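Local structure of Iron(3+)-hydroxamate-binding protein FhuD (Bacillus subtilis subsp. subtilis, 3G9Q) at residues K109-A112 with K113-G116; D100-N104 with I105-K109; E122-L125 with A126-D129; I256-E259 with G260-E263. The protein binds iron(3+)-hydroxamate complexes such as ferrichrome and passes them to the membrane permease of the FhuCBGD ABC transporter for iron import. One frame throughout, in Å; residues are numbered along the deposited sequence.

Three helices carry the four contacts, all of them local. Contact 2 comes first along the chain, at the loop leading into helix 106-115; contact 1 follows on the same helix, shares Lys109 with it, and lies about 11 Å away between centres. Contact 3 belongs to the next helix, 118-143, about 15 Å from both. Contact 4, on helix 255-270 near the chain's C-terminal end, is about 13 Å from contact 3 and about 21 Å from contact 1, which it does not touch. Leu125 and Trp124 join contact 3 to contact 2, and Trp124 bonds to Glu259 of contact 4, so helix 118-143, which spans the two lobes, packs against both other helices.

Contact 1 of 4, residues K109-A112 with K113-G116; sequences KEFA and KMTG
Phe111 and Met114, present as selenomethionine, lie side by side on one flank of helix 106-115. The selenium comes to 4.1 Å from Phe111 CD2 and meets the ring at its edge, 78° off the normal, rather than over a face. Met114 CG stands anti to the backbone N (chi1 172°), and the bend at chi3 then turns CE along the flank. A long, flexible, apolar chain suits this place because it fits beside a flat ring that is already engaged elsewhere, by Tyr24, Phe28 and Val97.

The tight part also includes Thr115. Its OG1 bonds to Phe111 O at 2.8 Å and its own backbone N bonds to the same oxygen at 3.0 Å, the two donors arriving from opposite faces of the carbonyl plane. A buried hydroxyl is thus satisfied by the helix itself, and OG1 is also bonded to Thr117. Ala112, small enough to let helix 118-143 come close, packs on Ala121.

The solvent side is looser. The backbone bond from Lys113 N to Lys109 O, at 3.2 Å, links the two lysines, while their amines lead away from the contact. The Met-aromatic pair and the threonine hydroxyl bonded back to the carbonyl four residues earlier are thus features of the last turn of helix 106-115, which Gly116 ends by taking a positive phi, a conformation easily adopted without a side chain.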
loop_
_atom_site.group_PDB
_atom_site.type_symbol
_atom_site.label_atom_id
_atom_site.label_comp_id
_atom_site.label_asym_id
_atom_site.label_seq_id
_atom_site.Cartn_x
_atom_site.Cartn_y
_atom_site.Cartn_z
ATOM N N LYS A 109 -1.366 14.137 7.333
ATOM C CA LYS A 109 -1.340 15.431 7.974
ATOM C C LYS A 109 -2.732 16.039 7.914
ATOM O O LYS A 109 -3.051 16.934 8.680
ATOM C CB LYS A 109 -0.290 16.328 7.299
ATOM C CG LYS A 109 1.104 15.703 7.262
ATOM C CD LYS A 109 2.212 16.671 7.676
ATOM C CE LYS A 109 2.469 17.753 6.640
ATOM N NZ LYS A 109 3.489 18.741 7.124
ATOM N N GLU A 110 -3.565 15.555 7.002
ATOM C CA GLU A 110 -4.932 16.062 6.900
ATOM C C GLU A 110 -5.707 15.501 8.084
ATOM O O GLU A 110 -6.423 16.228 8.766
ATOM C CB GLU A 110 -5.593 15.594 5.601
ATOM C CG GLU A 110 -6.998 16.143 5.360
ATOM C CD GLU A 110 -7.727 15.437 4.210
ATOM O OE1 GLU A 110 -8.127 14.263 4.385
ATOM O OE2 GLU A 110 -7.901 16.056 3.134
ATOM N N PHE A 111 -5.547 14.201 8.321
ATOM C CA PHE A 111 -6.222 13.513 9.418
ATOM C C PHE A 111 -5.686 13.960 10.768
ATOM O O PHE A 111 -6.438 14.049 11.730
ATOM C CB PHE A 111 -6.045 11.997 9.287
ATOM C CG PHE A 111 -6.863 11.368 8.184
ATOM C CD1 PHE A 111 -6.379 10.261 7.501
ATOM C CD2 PHE A 111 -8.123 11.857 7.850
ATOM C CE1 PHE A 111 -7.134 9.657 6.507
ATOM C CE2 PHE A 111 -8.884 11.252 6.854
ATOM C CZ PHE A 111 -8.388 10.155 6.186
ATOM N N ALA A 112 -4.384 14.229 10.839
ATOM C CA ALA A 112 -3.764 14.666 12.083
ATOM C C ALA A 112 -4.341 16.015 12.502
ATOM O O ALA A 112 -4.675 16.226 13.666
ATOM C CB ALA A 112 -2.254 14.764 11.910
ATOM N N LYS A 113 -4.465 16.916 11.536
ATOM C CA LYS A 113 -5.001 18.251 11.772
ATOM C C LYS A 113 -6.474 18.158 12.129
ATOM O O LYS A 113 -6.956 18.854 13.023
ATOM C CB LYS A 113 -4.812 19.105 10.513
ATOM C CG LYS A 113 -5.112 20.587 10.660
ATOM C CD LYS A 113 -6.591 20.885 10.480
ATOM C CE LYS A 113 -6.845 22.389 10.482
ATOM N NZ LYS A 113 -6.451 23.048 11.773
HETATM N N MSE A 114 -7.182 17.291 11.418
HETATM C CA MSE A 114 -8.604 17.071 11.638
HETATM C C MSE A 114 -8.912 16.534 13.034
HETATM O O MSE A 114 -9.949 16.857 13.610
HETATM C CB MSE A 114 -9.137 16.083 10.598
HETATM C CG MSE A 114 -10.575 15.619 10.828
HETATM SE SE MSE A 114 -11.064 14.135 9.659
HETATM C CE MSE A 114 -10.956 15.060 7.939
ATOM N N THR A 115 -8.014 15.725 13.581
ATOM C CA THR A 115 -8.251 15.128 14.889
ATOM C C THR A 115 -7.505 15.759 16.051
ATOM O O THR A 115 -7.745 15.402 17.207
ATOM C CB THR A 115 -7.937 13.611 14.852
ATOM O OG1 THR A 115 -6.587 13.402 14.405
ATOM C CG2 THR A 115 -8.914 12.897 13.899
ATOM N N GLY A 116 -6.609 16.695 15.737
ATOM C CA GLY A 116 -5.825 17.371 16.758
ATOM C C GLY A 116 -4.696 16.501 17.288
ATOM O O GLY A 116 -4.453 16.443 18.493
#

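Contact 2 of 4, residues D100-N104 with I105-K109; sequences DKLDN and IEQLK
Leu102 and Gln107 make a local packing contact at the junction where the loop after strand 94-97 runs into helix 106-115. The two side chains cross at about a right angle. Leu102 CB lies 3.9 Å from Gln107 CB, and the CD2 branch rests 4.1 Å from Gln107 CD, so a methyl meets the amide group itself. Gln107 reaches this position by setting CG anti to the backbone N (chi1 -174°) and folding at chi2, which brings the amide back over the leucine. Glutamine suits the spot because its methylene stem is long enough to pack on Leu102 while the residue also touches Tyr24 and Tyr27. An alanine here would probably remove one side of the packing round the CD2 branch of Leu102, leaving it less firmly held.

Asp103 works differently. Its OD2 accepts a weak but nearly straight bond from Ile105 N, at 3.4 Å and 173°, closing a ring of the Asx-turn kind as the chain bends toward the helix. The same carboxylate oxygen stands 4.5 Å from Glu106 OE1, with the carboxylate planes 57° apart; at this exposed surface, solvent probably screens the two like charges.

Beyond the turn, Ile105 packs on Leu125, and Leu108 on Ala121 and Trp124, all of helix 118-143. Leu108 also touches Leu31 and Tyr27 of helix 25-31, which places the start of helix 106-115 between those two helices.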
loop_
_atom_site.group_PDB
_atom_site.type_symbol
_atom_site.label_atom_id
_atom_site.label_comp_id
_atom_site.label_asym_id
_atom_site.label_seq_id
_atom_site.Cartn_x
_atom_site.Cartn_y
_atom_site.Cartn_z
ATOM N N ASP A 100 -7.502 9.215 -3.417
ATOM C CA ASP A 100 -6.308 9.617 -4.158
ATOM C C ASP A 100 -6.238 11.128 -4.388
ATOM O O ASP A 100 -5.514 11.606 -5.262
ATOM C CB ASP A 100 -6.235 8.864 -5.501
ATOM C CG ASP A 100 -4.846 8.291 -5.785
ATOM O OD1 ASP A 100 -3.941 9.064 -6.179
ATOM O OD2 ASP A 100 -4.665 7.063 -5.605
ATOM N N LYS A 101 -6.995 11.881 -3.600
ATOM C CA LYS A 101 -6.972 13.329 -3.726
ATOM C C LYS A 101 -5.644 13.804 -3.119
ATOM O O LYS A 101 -4.849 14.457 -3.790
ATOM C CB LYS A 101 -8.168 13.956 -2.984
ATOM C CG LYS A 101 -8.698 15.271 -3.596
ATOM C CD LYS A 101 -7.876 16.499 -3.207
ATOM C CE LYS A 101 -8.240 17.007 -1.812
ATOM N NZ LYS A 101 -9.671 17.440 -1.701
ATOM N N LEU A 102 -5.397 13.449 -1.858
ATOM C CA LEU A 102 -4.163 13.840 -1.182
ATOM C C LEU A 102 -2.996 12.923 -1.532
ATOM O O LEU A 102 -3.185 11.742 -1.826
ATOM C CB LEU A 102 -4.352 13.860 0.341
ATOM C CG LEU A 102 -5.298 14.899 0.949
ATOM C CD1 LEU A 102 -4.948 16.287 0.425
ATOM C CD2 LEU A 102 -6.736 14.546 0.596
ATOM N N ASP A 103 -1.787 13.480 -1.491
ATOM C CA ASP A 103 -0.577 12.732 -1.808
ATOM C C ASP A 103 -0.546 11.377 -1.117
ATOM O O ASP A 103 -0.860 10.355 -1.729
ATOM C CB ASP A 103 0.665 13.539 -1.410
ATOM C CG ASP A 103 1.963 12.751 -1.582
ATOM O OD1 ASP A 103 2.284 12.355 -2.721
ATOM O OD2 ASP A 103 2.666 12.524 -0.578
ATOM N N ASN A 104 -0.178 11.380 0.161
ATOM C CA ASN A 104 -0.079 10.151 0.939
ATOM C C ASN A 104 0.442 10.489 2.328
ATOM O O ASN A 104 -0.085 10.024 3.336
ATOM C CB ASN A 104 0.867 9.169 0.244
ATOM C CG ASN A 104 0.967 7.852 0.971
ATOM O OD1 ASN A 104 0.033 7.442 1.654
ATOM N ND2 ASN A 104 2.094 7.171 0.816
ATOM N N ILE A 105 1.497 11.295 2.366
ATOM C CA ILE A 105 2.065 11.743 3.623
ATOM C C ILE A 105 1.246 12.978 3.967
ATOM O O ILE A 105 1.222 13.420 5.115
ATOM C CB ILE A 105 3.555 12.129 3.470
ATOM C CG1 ILE A 105 4.420 10.867 3.379
ATOM C CG2 ILE A 105 3.997 12.990 4.643
ATOM C CD1 ILE A 105 5.842 11.095 2.869
ATOM N N GLU A 106 0.572 13.526 2.955
ATOM C CA GLU A 106 -0.277 14.703 3.132
ATOM C C GLU A 106 -1.591 14.236 3.753
ATOM O O GLU A 106 -2.139 14.896 4.639
ATOM C CB GLU A 106 -0.549 15.389 1.785
ATOM C CG GLU A 106 0.706 15.686 0.937
ATOM C CD GLU A 106 1.708 16.666 1.573
ATOM O OE1 GLU A 106 2.847 16.756 1.048
ATOM O OE2 GLU A 106 1.362 17.345 2.573
ATOM N N GLN A 107 -2.074 13.084 3.285
ATOM C CA GLN A 107 -3.312 12.469 3.772
ATOM C C GLN A 107 -3.228 12.199 5.272
ATOM O O GLN A 107 -4.251 12.155 5.955
ATOM C CB GLN A 107 -3.564 11.151 3.030
ATOM C CG GLN A 107 -4.897 10.473 3.329
ATOM C CD GLN A 107 -6.087 11.351 3.015
ATOM O OE1 GLN A 107 -6.388 12.285 3.745
ATOM N NE2 GLN A 107 -6.769 11.055 1.919
ATOM N N LEU A 108 -2.005 12.009 5.769
ATOM C CA LEU A 108 -1.762 11.756 7.196
ATOM C C LEU A 108 -1.790 13.063 7.987
ATOM O O LEU A 108 -2.176 13.103 9.158
ATOM C CB LEU A 108 -0.395 11.088 7.400
ATOM C CG LEU A 108 0.124 11.029 8.846
ATOM C CD1 LEU A 108 -0.777 10.155 9.679
ATOM C CD2 LEU A 108 1.538 10.503 8.867
ATOM N N LYS A 109 -1.366 14.137 7.333
ATOM C CA LYS A 109 -1.340 15.431 7.974
ATOM C C LYS A 109 -2.732 16.039 7.914
ATOM O O LYS A 109 -3.051 16.934 8.680
ATOM C CB LYS A 109 -0.290 16.328 7.299
ATOM C CG LYS A 109 1.104 15.703 7.262
ATOM C CD LYS A 109 2.212 16.671 7.676
ATOM C CE LYS A 109 2.469 17.753 6.640
ATOM N NZ LYS A 109 3.489 18.741 7.124
#

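Contact 3 of 4, residues E122-L125 with A126-D129; sequences EKWL and AKWD
Trp124 and Trp128, one turn apart, lie side by side and point the same way, their planes only 10° from parallel. They are slid so far along each other that little of the rings overlaps: the six-membered ring of Trp124 has its centroid 4.8 Å from that of the five-membered ring of Trp128. What truly covers the Trp124 face is Trp128 CB, which sits 3.7 Å from the six-membered centroid and 17° off its normal, a CH-pi contact. In return, Trp124 CH2 comes over the Trp128 face, 3.5 Å from CG. Both indoles have CG anti to the backbone N, and this shared first torsion makes them leave the helix in the same sense.

Helix 118-143 is the long helix that joins the two lobes in the FhuD-like class of periplasmic binding proteins, and broad indoles suit its inner flank because each can fill the groove toward another helix. Trp128 lies on Leu258 and Leu262 of helix 255-270, while Trp124 touches Leu108 and bonds through NE1 to Glu259, so its buried N-H has a partner.

Lys123 stands on the exposed side and crosses Lys127, their NZ atoms 4.5 Å apart. Lys127 also lies against Glu259, whose charge probably offsets some of the repulsion, and its NZ stands obliquely 4.2 Å from Trp124 CD1. Beneath them the backbone is regular: Asp129 N bonds to Leu125 O at 2.9 Å.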
loop_
_atom_site.group_PDB
_atom_site.type_symbol
_atom_site.label_atom_id
_atom_site.label_comp_id
_atom_site.label_asym_id
_atom_site.label_seq_id
_atom_site.Cartn_x
_atom_site.Cartn_y
_atom_site.Cartn_z
ATOM N N GLU A 122 3.746 14.076 12.934
ATOM C CA GLU A 122 5.079 14.597 12.672
ATOM C C GLU A 122 6.109 13.664 13.297
ATOM O O GLU A 122 7.233 13.549 12.814
ATOM C CB GLU A 122 5.214 16.008 13.249
ATOM C CG GLU A 122 5.101 16.066 14.765
ATOM C CD GLU A 122 5.016 17.497 15.312
ATOM O OE1 GLU A 122 4.006 18.192 15.046
ATOM O OE2 GLU A 122 5.963 17.926 16.012
ATOM N N LYS A 123 5.710 12.985 14.366
ATOM C CA LYS A 123 6.591 12.050 15.059
ATOM C C LYS A 123 6.883 10.845 14.155
ATOM O O LYS A 123 8.044 10.482 13.956
ATOM C CB LYS A 123 5.929 11.592 16.365
ATOM C CG LYS A 123 6.883 11.089 17.446
ATOM C CD LYS A 123 7.616 9.831 17.011
ATOM C CE LYS A 123 8.471 9.247 18.130
ATOM N NZ LYS A 123 9.180 7.998 17.701
ATOM N N TRP A 124 5.827 10.238 13.610
ATOM C CA TRP A 124 5.954 9.084 12.718
ATOM C C TRP A 124 6.693 9.443 11.413
ATOM O O TRP A 124 7.454 8.633 10.879
ATOM C CB TRP A 124 4.569 8.520 12.373
ATOM C CG TRP A 124 4.629 7.308 11.472
ATOM C CD1 TRP A 124 4.691 5.989 11.855
ATOM C CD2 TRP A 124 4.699 7.312 10.036
ATOM N NE1 TRP A 124 4.794 5.179 10.741
ATOM C CE2 TRP A 124 4.803 5.963 9.618
ATOM C CE3 TRP A 124 4.685 8.324 9.064
ATOM C CZ2 TRP A 124 4.895 5.601 8.268
ATOM C CZ3 TRP A 124 4.779 7.960 7.713
ATOM C CH2 TRP A 124 4.880 6.606 7.333
ATOM N N LEU A 125 6.452 10.647 10.891
ATOM C CA LEU A 125 7.120 11.095 9.673
ATOM C C LEU A 125 8.624 11.124 9.895
ATOM O O LEU A 125 9.407 10.773 9.004
ATOM C CB LEU A 125 6.644 12.486 9.276
ATOM C CG LEU A 125 5.204 12.512 8.759
ATOM C CD1 LEU A 125 4.767 13.967 8.490
ATOM C CD2 LEU A 125 5.111 11.664 7.487
ATOM N N ALA A 126 9.009 11.540 11.096
ATOM C CA ALA A 126 10.402 11.611 11.496
ATOM C C ALA A 126 10.981 10.198 11.528
ATOM O O ALA A 126 12.107 9.968 11.080
ATOM C CB ALA A 126 10.516 12.265 12.883
ATOM N N LYS A 127 10.204 9.263 12.069
ATOM C CA LYS A 127 10.602 7.861 12.156
ATOM C C LYS A 127 10.680 7.276 10.749
ATOM O O LYS A 127 11.602 6.526 10.428
ATOM C CB LYS A 127 9.564 7.079 12.964
ATOM C CG LYS A 127 9.844 5.593 13.131
ATOM C CD LYS A 127 8.607 4.875 13.668
ATOM C CE LYS A 127 8.114 5.523 14.956
ATOM N NZ LYS A 127 6.746 5.095 15.353
ATOM N N TRP A 128 9.698 7.622 9.919
ATOM C CA TRP A 128 9.634 7.141 8.549
ATOM C C TRP A 128 10.841 7.565 7.744
ATOM O O TRP A 128 11.487 6.733 7.113
ATOM C CB TRP A 128 8.364 7.652 7.866
ATOM C CG TRP A 128 8.232 7.282 6.405
ATOM C CD1 TRP A 128 8.197 8.138 5.351
ATOM C CD2 TRP A 128 8.115 5.958 5.853
ATOM N NE1 TRP A 128 8.069 7.435 4.173
ATOM C CE2 TRP A 128 8.016 6.094 4.456
ATOM C CE3 TRP A 128 8.088 4.669 6.409
ATOM C CZ2 TRP A 128 7.889 4.991 3.602
ATOM C CZ3 TRP A 128 7.964 3.574 5.561
ATOM C CH2 TRP A 128 7.867 3.744 4.176
ATOM N N ASP A 129 11.153 8.856 7.753
ATOM C CA ASP A 129 12.298 9.347 6.987
ATOM C C ASP A 129 13.630 8.802 7.462
ATOM O O ASP A 129 14.581 8.724 6.684
ATOM C CB ASP A 129 12.317 10.873 6.993
ATOM C CG ASP A 129 11.231 11.460 6.111
ATOM O OD1 ASP A 129 11.133 12.704 6.036
ATOM O OD2 ASP A 129 10.479 10.669 5.493
#

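Contact 4 of 4, residues I256-E259 with G260-E263; sequences ISLE and GQLE
Leu258 and Gln261 both set CG beside the backbone N and anti to the carbonyl carbon (chi1 -71° and -58°), and these torsions bring them together one turn apart along helix 255-270. From there Gln261 runs out fully extended and passes the leucine at a slant, so that Leu258 CD2 lies 4.7 Å from Gln261 CD. The stem begins close to the backbone, with Gln261 CB 3.7 Å from Leu258 O. Tyr47 and Phe250 touch the same glutamine from loops, a setting that suits a long, thin chain with a polar tip. With an alanine in its place, part of the packing beside Leu258 CD2 would probably be lost and a gap would be likely to open toward Phe250 and Tyr47.

This helix, near the end of the chain, packs against helix 118-143, the lobe-joining helix of the FhuD-like binding-protein fold, and reaches helix 25-31 through Ile256 and helix 169-175 through Leu258 and Leu262. The two leucines, four residues apart, present one apolar stripe that meets both Trp128 and Ile171. Leu262 CB lies 3.5 Å from Leu258 O, the same oxygen that accepts the bond from Leu262 N at 2.9 Å.

A polar residue adds bonds to the same interface with helix 118-143: Glu259 spends both carboxylate oxygens there, OE2 in a salt bridge with Lys131 and OE1 in a hydrogen bond with Trp124. Ser257 is placed elsewhere, its OG bonded to Asp254 and Asn45. Gly260 brings only backbone, its N bonded to Ile256 O at 3.1 Å.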
loop_
_atom_site.group_PDB
_atom_site.type_symbol
_atom_site.label_atom_id
_atom_site.label_comp_id
_atom_site.label_asym_id
_atom_site.label_seq_id
_atom_site.Cartn_x
_atom_site.Cartn_y
_atom_site.Cartn_z
ATOM N N ILE A 256 1.301 2.274 8.517
ATOM C CA ILE A 256 1.649 0.947 9.016
ATOM C C ILE A 256 2.023 -0.008 7.881
ATOM O O ILE A 256 3.001 -0.746 7.986
ATOM C CB ILE A 256 0.492 0.301 9.768
ATOM C CG1 ILE A 256 0.060 1.202 10.915
ATOM C CG2 ILE A 256 0.912 -1.102 10.230
ATOM C CD1 ILE A 256 -1.267 0.822 11.564
ATOM N N SER A 257 1.220 -0.010 6.819
ATOM C CA SER A 257 1.460 -0.881 5.680
ATOM C C SER A 257 2.764 -0.513 4.979
ATOM O O SER A 257 3.518 -1.391 4.536
ATOM C CB SER A 257 0.312 -0.791 4.676
ATOM O OG SER A 257 -0.860 -1.415 5.164
ATOM N N LEU A 258 3.017 0.789 4.875
ATOM C CA LEU A 258 4.228 1.289 4.244
ATOM C C LEU A 258 5.440 0.781 5.017
ATOM O O LEU A 258 6.437 0.366 4.421
ATOM C CB LEU A 258 4.220 2.826 4.199
ATOM C CG LEU A 258 3.238 3.493 3.222
ATOM C CD1 LEU A 258 3.355 5.007 3.310
ATOM C CD2 LEU A 258 3.525 3.015 1.803
ATOM N N GLU A 259 5.359 0.805 6.345
ATOM C CA GLU A 259 6.462 0.314 7.160
ATOM C C GLU A 259 6.684 -1.170 6.899
ATOM O O GLU A 259 7.816 -1.602 6.688
ATOM C CB GLU A 259 6.192 0.551 8.648
ATOM C CG GLU A 259 6.694 1.905 9.145
ATOM C CD GLU A 259 6.555 2.080 10.652
ATOM O OE1 GLU A 259 5.444 2.412 11.130
ATOM O OE2 GLU A 259 7.564 1.871 11.350
ATOM N N GLY A 260 5.601 -1.944 6.904
ATOM C CA GLY A 260 5.706 -3.371 6.650
ATOM C C GLY A 260 6.236 -3.691 5.258
ATOM O O GLY A 260 7.021 -4.631 5.075
ATOM N N GLN A 261 5.798 -2.908 4.274
ATOM C CA GLN A 261 6.238 -3.085 2.888
ATOM C C GLN A 261 7.711 -2.732 2.707
ATOM O O GLN A 261 8.411 -3.411 1.969
ATOM C CB GLN A 261 5.402 -2.222 1.935
ATOM C CG GLN A 261 3.918 -2.498 1.975
ATOM C CD GLN A 261 3.135 -1.574 1.067
ATOM O OE1 GLN A 261 1.921 -1.716 0.921
ATOM N NE2 GLN A 261 3.824 -0.617 0.454
ATOM N N LEU A 262 8.180 -1.674 3.369
ATOM C CA LEU A 262 9.578 -1.277 3.235
ATOM C C LEU A 262 10.478 -2.298 3.879
ATOM O O LEU A 262 11.616 -2.452 3.464
ATOM C CB LEU A 262 9.849 0.096 3.860
ATOM C CG LEU A 262 11.314 0.584 3.791
ATOM C CD1 LEU A 262 11.838 0.570 2.364
ATOM C CD2 LEU A 262 11.407 1.990 4.354
ATOM N N GLU A 263 9.979 -2.990 4.897
ATOM C CA GLU A 263 10.779 -4.014 5.568
ATOM C C GLU A 263 10.932 -5.187 4.593
ATOM O O GLU A 263 12.035 -5.692 4.367
ATOM C CB GLU A 263 10.085 -4.466 6.860
ATOM C CG GLU A 263 10.933 -5.341 7.795
ATOM C CD GLU A 263 10.113 -5.924 8.967
ATOM O OE1 GLU A 263 9.473 -5.135 9.713
ATOM O OE2 GLU A 263 10.112 -7.171 9.143
#